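Local coordinates for protein UDP-N-acetylglucosamine 3-dehydrogenase (Acidithiobacillus ferrooxidans, PDB 7BVJ) that catalyses the NAD(+)-dependent oxidation of the glucosamine 3-position of UDP-N-acetylglucosamine to a ketone, a step in the biosynthesis of lipid A, at residues Val113-Val122 and Val286-Val296; Gly135-Arg144 and His164-Thr173. All blocks are in the same frame, centred on the assembly; numbering follows the deposited sequence.

Overall arrangement
Contact 1 (113-122 with 286-296) lies near the centre of the molecule, where the last strand of the parallel Rossmann sheet meets the start of helix 290-312. Contact 2 (135-144 with 164-173) packs helix 157-173 on the large mixed sheet of the C-terminal domain, and along the chain it is nested inside the loop closed by contact 1. Their centres are about 15 Å apart, yet they touch: Arg121 NE and Asp167 OD2 form a salt bridge of 3.0 Å, and Val296 packs on helix 157-173. Neither touches the cofactor: Gly117 and the side chain of His164 each lie about 11 Å from the bound NAD. His164 is one of two residues suggested as catalytic base.

Contact 1 of 2, residues Val113-Val122 and Val286-Val296; sequences VLAIGHIKRV and VFCDGVAGRRV
Val113 and Ala115 rest their side chains on Val286, Ala115 CB lying 3.8 Å from Val286 CG2. Between them Leu114 sends its side chain the other way, over Gly290 CA at the start of the helix, and its carbonyl receives a weak bond from Gly290 N. A backbone hydrogen bond follows at Ile116, whose N donates to Cys288 O at 3.0 Å and 162°. The side chain of Ile116 lies on the first helical turn, CG1 against Gly293 CA, where the glycine lets the strand come close. Strand 114-117 is the edge strand of the parallel sheet in the NAD-binding Rossmann domain of this Gfo/Idh/MocA enzyme, and its other side is hydrogen-bonded to strand 86-90. The chain 286-289 thus runs along the outer side of that sheet before entering helix 290-312, where Asp289 is the N-cap: its OD1 accepts from Ala292 N at 2.9 Å. After the inverse gamma turn centred on Gly117, the ring of His118 has Cys288 SG at its edge, 3.6 Å from CD2, while His118 and Val296 point at each other, CG1 of Val296 3.4 Å from His118 NE2. A water in the ring plane joins NE2 to Gly293 O. The Phe287 ring reaches the backbone of Ile116 and His118, its CZ 3.1 Å from Ile116 O and His118 N in the ring plane at its edge. Arg121 is extended from CG to NE, which carries its guanidinium across Cys288; SG sits 3.8 Å above the centre of one face. NH1 makes a weak, bent bond to Phe287 O, and NE forms a salt bridge with Asp167 of helix 157-173, whose negative charge probably eases the approach of Arg121 NH2 to Arg295 NH2, 4.1 Å away. Val122 CG1 packs against Phe287 CD2.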
loop_
_atom_site.group_PDB
_atom_site.type_symbol
_atom_site.label_atom_id
_atom_site.label_comp_id
_atom_site.label_asym_id
_atom_site.label_seq_id
_atom_site.Cartn_x
_atom_site.Cartn_y
_atom_site.Cartn_z
ATOM N N VAL A 113 9.631 13.079 -8.214
ATOM C CA VAL A 113 9.107 11.720 -8.096
ATOM C C VAL A 113 8.076 11.705 -6.981
ATOM O O VAL A 113 8.331 12.179 -5.865
ATOM C CB VAL A 113 10.232 10.706 -7.821
ATOM C CG1 VAL A 113 9.648 9.373 -7.391
ATOM C CG2 VAL A 113 11.101 10.523 -9.064
ATOM N N LEU A 114 6.905 11.172 -7.284
ATOM C CA LEU A 114 5.810 11.052 -6.340
ATOM C C LEU A 114 5.485 9.570 -6.234
ATOM O O LEU A 114 5.061 8.952 -7.216
ATOM C CB LEU A 114 4.614 11.874 -6.815
ATOM C CG LEU A 114 3.245 11.792 -6.156
ATOM C CD1 LEU A 114 3.330 12.033 -4.645
ATOM C CD2 LEU A 114 2.350 12.818 -6.823
ATOM N N ALA A 115 5.727 8.994 -5.063
ATOM C CA ALA A 115 5.455 7.592 -4.809
ATOM C C ALA A 115 4.500 7.475 -3.629
ATOM O O ALA A 115 4.559 8.271 -2.682
ATOM C CB ALA A 115 6.744 6.807 -4.548
ATOM N N ILE A 116 3.600 6.501 -3.709
ATOM C CA ILE A 116 2.668 6.189 -2.635
ATOM C C ILE A 116 3.097 4.859 -2.030
ATOM O O ILE A 116 3.466 3.930 -2.757
ATOM C CB ILE A 116 1.209 6.129 -3.139
ATOM C CG1 ILE A 116 0.892 7.323 -4.039
ATOM C CG2 ILE A 116 0.232 6.119 -1.968
ATOM C CD1 ILE A 116 1.200 8.684 -3.410
ATOM N N GLY A 117 3.047 4.769 -0.702
ATOM C CA GLY A 117 3.457 3.569 0.005
ATOM C C GLY A 117 2.489 2.399 -0.052
ATOM O O GLY A 117 1.895 2.026 0.962
ATOM N N HIS A 118 2.347 1.785 -1.230
ATOM C CA HIS A 118 1.496 0.613 -1.397
ATOM C C HIS A 118 2.377 -0.630 -1.342
ATOM O O HIS A 118 2.729 -1.240 -2.362
ATOM C CB HIS A 118 0.697 0.720 -2.688
ATOM C CG HIS A 118 -0.531 1.560 -2.540
ATOM N ND1 HIS A 118 -1.592 1.178 -1.751
ATOM C CD2 HIS A 118 -0.849 2.777 -3.038
ATOM C CE1 HIS A 118 -2.528 2.107 -1.795
ATOM N NE2 HIS A 118 -2.100 3.093 -2.563
ATOM N N ILE A 119 2.675 -1.027 -0.101
ATOM C CA ILE A 119 3.731 -1.988 0.203
ATOM C C ILE A 119 3.499 -3.353 -0.448
ATOM O O ILE A 119 4.466 -4.018 -0.848
ATOM C CB ILE A 119 3.904 -2.103 1.735
ATOM C CG1 ILE A 119 5.199 -2.852 2.079
ATOM C CG2 ILE A 119 2.669 -2.749 2.405
ATOM C CD1 ILE A 119 5.828 -2.447 3.406
ATOM N N LYS A 120 2.244 -3.782 -0.610
ATOM C CA LYS A 120 1.857 -5.139 -1.090
ATOM C C LYS A 120 2.353 -5.369 -2.516
ATOM O O LYS A 120 2.441 -6.460 -2.905
ATOM C CB LYS A 120 0.339 -5.294 -1.015
ATOM C CG LYS A 120 -0.220 -6.276 -0.018
ATOM C CD LYS A 120 -0.224 -5.793 1.380
ATOM C CE LYS A 120 0.796 -6.548 2.201
ATOM N NZ LYS A 120 0.983 -5.917 3.516
ATOM N N ARG A 121 2.641 -4.311 -3.241
ATOM C CA ARG A 121 3.171 -4.467 -4.586
ATOM C C ARG A 121 4.551 -5.097 -4.574
ATOM O O ARG A 121 4.920 -5.758 -5.551
ATOM C CB ARG A 121 3.243 -3.127 -5.304
ATOM C CG ARG A 121 1.924 -2.473 -5.620
ATOM C CD ARG A 121 2.126 -1.343 -6.584
ATOM N NE ARG A 121 0.865 -0.759 -7.036
ATOM C CZ ARG A 121 0.732 -0.123 -8.192
ATOM N NH1 ARG A 121 1.783 0.011 -8.980
ATOM N NH2 ARG A 121 -0.430 0.383 -8.555
ATOM N N VAL A 122 5.342 -4.889 -3.515
ATOM C CA VAL A 122 6.695 -5.444 -3.473
ATOM C C VAL A 122 6.744 -6.745 -2.677
ATOM O O VAL A 122 7.829 -7.303 -2.467
ATOM C CB VAL A 122 7.732 -4.414 -2.954
ATOM C CG1 VAL A 122 7.618 -3.082 -3.693
ATOM C CG2 VAL A 122 7.620 -4.194 -1.467
ATOM N N VAL A 286 8.677 4.546 -10.695
ATOM C CA VAL A 286 8.635 4.054 -9.334
ATOM C C VAL A 286 7.565 2.966 -9.205
ATOM O O VAL A 286 6.660 2.854 -10.028
ATOM C CB VAL A 286 8.388 5.248 -8.390
ATOM C CG1 VAL A 286 6.888 5.618 -8.349
ATOM C CG2 VAL A 286 8.971 5.007 -7.023
ATOM N N PHE A 287 7.685 2.134 -8.161
ATOM C CA PHE A 287 6.807 0.967 -8.033
ATOM C C PHE A 287 5.326 1.354 -7.948
ATOM O O PHE A 287 4.461 0.598 -8.417
ATOM C CB PHE A 287 7.185 0.150 -6.797
ATOM C CG PHE A 287 6.747 0.802 -5.526
ATOM C CD1 PHE A 287 7.476 1.869 -4.997
ATOM C CD2 PHE A 287 5.572 0.413 -4.894
ATOM C CE1 PHE A 287 7.057 2.504 -3.852
ATOM C CE2 PHE A 287 5.148 1.051 -3.741
ATOM C CZ PHE A 287 5.888 2.100 -3.229
ATOM N N CYS A 288 5.003 2.498 -7.339
ATOM C CA CYS A 288 3.619 2.968 -7.321
ATOM C C CYS A 288 3.649 4.486 -7.288
ATOM O O CYS A 288 4.058 5.065 -6.273
ATOM C CB CYS A 288 2.849 2.406 -6.128
ATOM S SG CYS A 288 1.159 3.033 -5.973
ATOM N N ASP A 289 3.201 5.126 -8.373
ATOM C CA ASP A 289 3.287 6.578 -8.435
ATOM C C ASP A 289 1.968 7.221 -8.011
ATOM O O ASP A 289 1.014 6.538 -7.631
ATOM C CB ASP A 289 3.742 7.031 -9.826
ATOM C CG ASP A 289 2.668 6.877 -10.912
ATOM O OD1 ASP A 289 1.511 6.489 -10.633
ATOM O OD2 ASP A 289 3.009 7.162 -12.081
ATOM N N GLY A 290 1.924 8.558 -8.083
ATOM C CA GLY A 290 0.724 9.284 -7.698
ATOM C C GLY A 290 -0.505 8.868 -8.488
ATOM O O GLY A 290 -1.606 8.766 -7.935
ATOM N N VAL A 291 -0.328 8.605 -9.789
ATOM C CA VAL A 291 -1.447 8.241 -10.661
ATOM C C VAL A 291 -2.091 6.945 -10.187
ATOM O O VAL A 291 -3.316 6.865 -10.017
ATOM C CB VAL A 291 -0.972 8.147 -12.122
ATOM C CG1 VAL A 291 -2.075 7.598 -13.001
ATOM C CG2 VAL A 291 -0.520 9.524 -12.610
ATOM N N ALA A 292 -1.270 5.934 -9.913
ATOM C CA ALA A 292 -1.778 4.671 -9.397
ATOM C C ALA A 292 -2.397 4.835 -8.009
ATOM O O ALA A 292 -3.431 4.214 -7.697
ATOM C CB ALA A 292 -0.647 3.650 -9.355
ATOM N N GLY A 293 -1.756 5.641 -7.151
ATOM C CA GLY A 293 -2.313 5.889 -5.834
ATOM C C GLY A 293 -3.715 6.457 -5.917
ATOM O O GLY A 293 -4.625 5.998 -5.228
ATOM N N ARG A 294 -3.911 7.432 -6.811
ATOM C CA ARG A 294 -5.222 8.046 -6.998
ATOM C C ARG A 294 -6.219 7.059 -7.600
ATOM O O ARG A 294 -7.392 7.057 -7.219
ATOM C CB ARG A 294 -5.087 9.296 -7.877
ATOM C CG ARG A 294 -6.370 10.079 -8.071
ATOM C CD ARG A 294 -6.915 9.971 -9.496
ATOM N NE ARG A 294 -7.890 11.022 -9.787
ATOM C CZ ARG A 294 -9.204 10.834 -9.886
ATOM N NH1 ARG A 294 -9.719 9.621 -9.735
ATOM N NH2 ARG A 294 -10.007 11.863 -10.145
ATOM N N ARG A 295 -5.778 6.228 -8.554
ATOM C CA ARG A 295 -6.644 5.181 -9.107
ATOM C C ARG A 295 -7.238 4.325 -7.997
ATOM O O ARG A 295 -8.470 4.150 -7.900
ATOM C CB ARG A 295 -5.852 4.293 -10.084
ATOM C CG ARG A 295 -5.880 4.731 -11.548
ATOM C CD ARG A 295 -5.695 3.549 -12.541
ATOM N NE ARG A 295 -5.227 2.346 -11.859
ATOM C CZ ARG A 295 -3.948 2.020 -11.692
ATOM N NH1 ARG A 295 -2.993 2.807 -12.185
ATOM N NH2 ARG A 295 -3.621 0.908 -11.031
ATOM N N VAL A 296 -6.371 3.766 -7.151
ATOM C CA VAL A 296 -6.881 2.891 -6.059
ATOM C C VAL A 296 -7.686 3.723 -5.058
ATOM O O VAL A 296 -8.607 3.180 -4.520
ATOM C CB VAL A 296 -5.834 1.971 -5.399
ATOM C CG1 VAL A 296 -4.706 2.682 -4.713
ATOM C CG2 VAL A 296 -6.488 0.981 -4.476
HETATM O O HOH W 1 -3.721 5.387 -2.299
#

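Contact 2 of 2, residues Gly135-Arg144 and His164-Thr173; sequences GAPRYLEAER and HDLDLTLLLT
Arg144 grips Asp165 side-on with two nitrogens, one to each carboxylate oxygen: NE reaches OD2 and NH2 reaches OD1, each at 3.0 Å and nearly straight. Both oxygens lie in the guanidinium plane, but the carboxylate is turned 36° from it, so OD2 is met from above the carboxylate plane and OD1 on its syn side, also out of plane. A bend at chi3 (-71°) swings the Arg144 guanidinium across the His164 side chain and up to Asp165. His164 CB then covers one face, 3.5 Å above the plane and offset toward the rim. A water lies beside the pair, within hydrogen-bonding distance of Glu143 O and Asp165 OD1.

Strand 139-144 of the mixed C-terminal sheet runs nearly antiparallel to residues 164-173 of helix 157-173, at 159°, with Leu140, Ala142 and Arg144 facing it in alternation. Ala142 CB sits against Asp165 CG, and Leu140 CD2 lies 3.6 Å from Thr169 OG1. Thr169 OG1 donates to Asp165 O and Thr173 OG1 to Thr169 O; with its hydroxyl so turned, Thr173 presents CG2 to the Pro137 ring. Pro137 also crosses Leu172 at about a right angle, its CD 3.9 Å from Leu172 CB.

Held by a two-pronged ion pair, the buried Asp165 is probably kept ionised, and the pair fixes the guanidinium face on which CB of His164, a suggested catalytic base, packs.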
loop_
_atom_site.group_PDB
_atom_site.type_symbol
_atom_site.label_atom_id
_atom_site.label_comp_id
_atom_site.label_asym_id
_atom_site.label_seq_id
_atom_site.Cartn_x
_atom_site.Cartn_y
_atom_site.Cartn_z
ATOM N N GLY A 135 -0.701 -12.680 -17.474
ATOM C CA GLY A 135 -1.798 -11.873 -17.964
ATOM C C GLY A 135 -2.737 -11.473 -16.840
ATOM O O GLY A 135 -2.566 -11.827 -15.670
ATOM N N ALA A 136 -3.748 -10.703 -17.218
ATOM C CA ALA A 136 -4.752 -10.259 -16.269
ATOM C C ALA A 136 -5.531 -11.451 -15.720
ATOM O O ALA A 136 -6.098 -12.232 -16.501
ATOM C CB ALA A 136 -5.714 -9.270 -16.937
ATOM N N PRO A 137 -5.591 -11.629 -14.401
ATOM C CA PRO A 137 -6.476 -12.660 -13.847
ATOM C C PRO A 137 -7.917 -12.386 -14.227
ATOM O O PRO A 137 -8.314 -11.240 -14.449
ATOM C CB PRO A 137 -6.276 -12.535 -12.333
ATOM C CG PRO A 137 -5.618 -11.203 -12.134
ATOM C CD PRO A 137 -4.813 -10.951 -13.351
ATOM N N ARG A 138 -8.701 -13.459 -14.285
ATOM C CA ARG A 138 -10.123 -13.346 -14.562
ATOM C C ARG A 138 -10.935 -13.177 -13.288
ATOM O O ARG A 138 -11.978 -12.511 -13.315
ATOM C CB ARG A 138 -10.616 -14.576 -15.330
ATOM C CG ARG A 138 -9.688 -15.024 -16.454
ATOM C CD ARG A 138 -9.500 -13.911 -17.464
ATOM N NE ARG A 138 -9.131 -14.401 -18.785
ATOM C CZ ARG A 138 -8.970 -13.609 -19.836
ATOM N NH1 ARG A 138 -9.137 -12.296 -19.702
ATOM N NH2 ARG A 138 -8.647 -14.120 -21.016
ATOM N N TYR A 139 -10.476 -13.751 -12.175
ATOM C CA TYR A 139 -11.164 -13.593 -10.896
ATOM C C TYR A 139 -10.151 -13.480 -9.762
ATOM O O TYR A 139 -9.160 -14.214 -9.742
ATOM C CB TYR A 139 -12.114 -14.783 -10.676
ATOM C CG TYR A 139 -12.868 -14.824 -9.362
ATOM C CD1 TYR A 139 -13.726 -13.801 -8.987
ATOM C CD2 TYR A 139 -12.744 -15.913 -8.516
ATOM C CE1 TYR A 139 -14.412 -13.849 -7.784
ATOM C CE2 TYR A 139 -13.417 -15.974 -7.330
ATOM C CZ TYR A 139 -14.259 -14.942 -6.962
ATOM O OH TYR A 139 -14.944 -15.032 -5.765
ATOM N N LEU A 140 -10.383 -12.555 -8.818
ATOM C CA LEU A 140 -9.576 -12.474 -7.597
ATOM C C LEU A 140 -10.487 -12.512 -6.367
ATOM O O LEU A 140 -11.516 -11.834 -6.321
ATOM C CB LEU A 140 -8.712 -11.200 -7.522
ATOM C CG LEU A 140 -7.920 -10.652 -8.694
ATOM C CD1 LEU A 140 -8.838 -9.825 -9.574
ATOM C CD2 LEU A 140 -6.773 -9.790 -8.194
ATOM N N GLU A 141 -10.084 -13.301 -5.370
ATOM C CA GLU A 141 -10.812 -13.491 -4.125
ATOM C C GLU A 141 -9.821 -13.253 -2.995
ATOM O O GLU A 141 -8.818 -13.963 -2.905
ATOM C CB GLU A 141 -11.363 -14.913 -4.056
ATOM C CG GLU A 141 -12.703 -15.063 -3.446
ATOM C CD GLU A 141 -13.256 -16.467 -3.644
ATOM O OE1 GLU A 141 -12.529 -17.450 -3.373
ATOM O OE2 GLU A 141 -14.420 -16.580 -4.075
ATOM N N ALA A 142 -10.079 -12.279 -2.127
ATOM C CA ALA A 142 -9.074 -11.955 -1.115
ATOM C C ALA A 142 -9.713 -11.733 0.248
ATOM O O ALA A 142 -10.877 -11.321 0.352
ATOM C CB ALA A 142 -8.220 -10.722 -1.512
ATOM N N GLU A 143 -8.924 -12.023 1.293
ATOM C CA GLU A 143 -9.300 -11.784 2.687
ATOM C C GLU A 143 -8.165 -11.077 3.424
ATOM O O GLU A 143 -7.022 -11.552 3.419
ATOM C CB GLU A 143 -9.648 -13.090 3.419
ATOM C CG GLU A 143 -10.719 -13.919 2.753
ATOM C CD GLU A 143 -10.706 -15.350 3.237
ATOM O OE1 GLU A 143 -11.383 -15.643 4.255
ATOM O OE2 GLU A 143 -10.005 -16.172 2.602
ATOM N N ARG A 144 -8.484 -9.954 4.068
ATOM C CA ARG A 144 -7.539 -9.238 4.928
ATOM C C ARG A 144 -8.230 -9.007 6.271
ATOM O O ARG A 144 -9.009 -8.064 6.425
ATOM C CB ARG A 144 -7.098 -7.929 4.295
ATOM C CG ARG A 144 -5.783 -7.404 4.809
ATOM C CD ARG A 144 -5.183 -6.398 3.824
ATOM N NE ARG A 144 -4.697 -7.034 2.596
ATOM C CZ ARG A 144 -3.444 -7.449 2.405
ATOM N NH1 ARG A 144 -2.536 -7.305 3.371
ATOM N NH2 ARG A 144 -3.096 -8.007 1.249
ATOM N N HIS A 164 -5.324 -2.429 0.018
ATOM C CA HIS A 164 -4.221 -3.272 -0.457
ATOM C C HIS A 164 -4.657 -4.146 -1.617
ATOM O O HIS A 164 -4.020 -4.169 -2.683
ATOM C CB HIS A 164 -3.701 -4.165 0.670
ATOM C CG HIS A 164 -2.958 -3.423 1.737
ATOM N ND1 HIS A 164 -1.859 -2.637 1.466
ATOM C CD2 HIS A 164 -3.157 -3.346 3.076
ATOM C CE1 HIS A 164 -1.407 -2.113 2.591
ATOM N NE2 HIS A 164 -2.179 -2.524 3.581
ATOM N N ASP A 165 -5.741 -4.892 -1.419
ATOM C CA ASP A 165 -6.179 -5.832 -2.435
ATOM C C ASP A 165 -6.918 -5.137 -3.566
ATOM O O ASP A 165 -6.840 -5.590 -4.711
ATOM C CB ASP A 165 -7.019 -6.918 -1.777
ATOM C CG ASP A 165 -6.269 -7.589 -0.639
ATOM O OD1 ASP A 165 -5.135 -8.045 -0.889
ATOM O OD2 ASP A 165 -6.785 -7.617 0.505
ATOM N N LEU A 166 -7.584 -4.017 -3.291
ATOM C CA LEU A 166 -8.064 -3.188 -4.391
ATOM C C LEU A 166 -6.911 -2.771 -5.300
ATOM O O LEU A 166 -7.012 -2.870 -6.532
ATOM C CB LEU A 166 -8.810 -1.972 -3.847
ATOM C CG LEU A 166 -10.173 -2.296 -3.202
ATOM C CD1 LEU A 166 -10.678 -1.162 -2.278
ATOM C CD2 LEU A 166 -11.231 -2.632 -4.271
ATOM N N ASP A 167 -5.788 -2.337 -4.709
ATOM C CA ASP A 167 -4.651 -1.911 -5.512
ATOM C C ASP A 167 -4.063 -3.078 -6.295
ATOM O O ASP A 167 -3.750 -2.938 -7.481
ATOM C CB ASP A 167 -3.590 -1.277 -4.619
ATOM C CG ASP A 167 -2.335 -0.903 -5.389
ATOM O OD1 ASP A 167 -2.455 -0.173 -6.406
ATOM O OD2 ASP A 167 -1.237 -1.353 -4.980
ATOM N N LEU A 168 -3.881 -4.222 -5.631
ATOM C CA LEU A 168 -3.375 -5.411 -6.301
ATOM C C LEU A 168 -4.256 -5.783 -7.482
ATOM O O LEU A 168 -3.758 -6.128 -8.557
ATOM C CB LEU A 168 -3.295 -6.578 -5.319
ATOM C CG LEU A 168 -2.171 -6.485 -4.287
ATOM C CD1 LEU A 168 -2.244 -7.627 -3.256
ATOM C CD2 LEU A 168 -0.803 -6.433 -4.996
ATOM N N THR A 169 -5.570 -5.719 -7.285
ATOM C CA THR A 169 -6.524 -5.975 -8.352
ATOM C C THR A 169 -6.280 -5.053 -9.537
ATOM O O THR A 169 -6.150 -5.504 -10.691
ATOM C CB THR A 169 -7.930 -5.765 -7.803
ATOM O OG1 THR A 169 -8.231 -6.773 -6.813
ATOM C CG2 THR A 169 -8.927 -5.768 -8.943
ATOM N N LEU A 170 -6.232 -3.743 -9.272
ATOM C CA LEU A 170 -6.054 -2.808 -10.381
ATOM C C LEU A 170 -4.722 -3.039 -11.084
ATOM O O LEU A 170 -4.631 -2.881 -12.304
ATOM C CB LEU A 170 -6.174 -1.361 -9.898
ATOM C CG LEU A 170 -7.582 -0.945 -9.437
ATOM C CD1 LEU A 170 -7.535 0.370 -8.687
ATOM C CD2 LEU A 170 -8.570 -0.850 -10.592
ATOM N N LEU A 171 -3.690 -3.447 -10.342
ATOM C CA LEU A 171 -2.366 -3.608 -10.935
ATOM C C LEU A 171 -2.274 -4.885 -11.765
ATOM O O LEU A 171 -1.818 -4.859 -12.910
ATOM C CB LEU A 171 -1.296 -3.612 -9.844
ATOM C CG LEU A 171 0.152 -3.737 -10.317
ATOM C CD1 LEU A 171 0.597 -2.431 -10.909
ATOM C CD2 LEU A 171 1.047 -4.146 -9.175
ATOM N N LEU A 172 -2.697 -6.009 -11.199
ATOM C CA LEU A 172 -2.639 -7.271 -11.920
ATOM C C LEU A 172 -3.526 -7.255 -13.149
ATOM O O LEU A 172 -3.178 -7.876 -14.161
ATOM C CB LEU A 172 -3.040 -8.423 -11.003
ATOM C CG LEU A 172 -2.125 -8.551 -9.791
ATOM C CD1 LEU A 172 -2.530 -9.740 -8.949
ATOM C CD2 LEU A 172 -0.672 -8.667 -10.239
ATOM N N THR A 173 -4.661 -6.549 -13.100
ATOM C CA THR A 173 -5.532 -6.524 -14.269
ATOM C C THR A 173 -5.200 -5.413 -15.253
ATOM O O THR A 173 -5.400 -5.581 -16.463
ATOM C CB THR A 173 -6.996 -6.382 -13.847
ATOM O OG1 THR A 173 -7.140 -5.210 -13.023
ATOM C CG2 THR A 173 -7.468 -7.647 -13.089
HETATM O O HOH W 2 -4.970 -10.002 1.517
#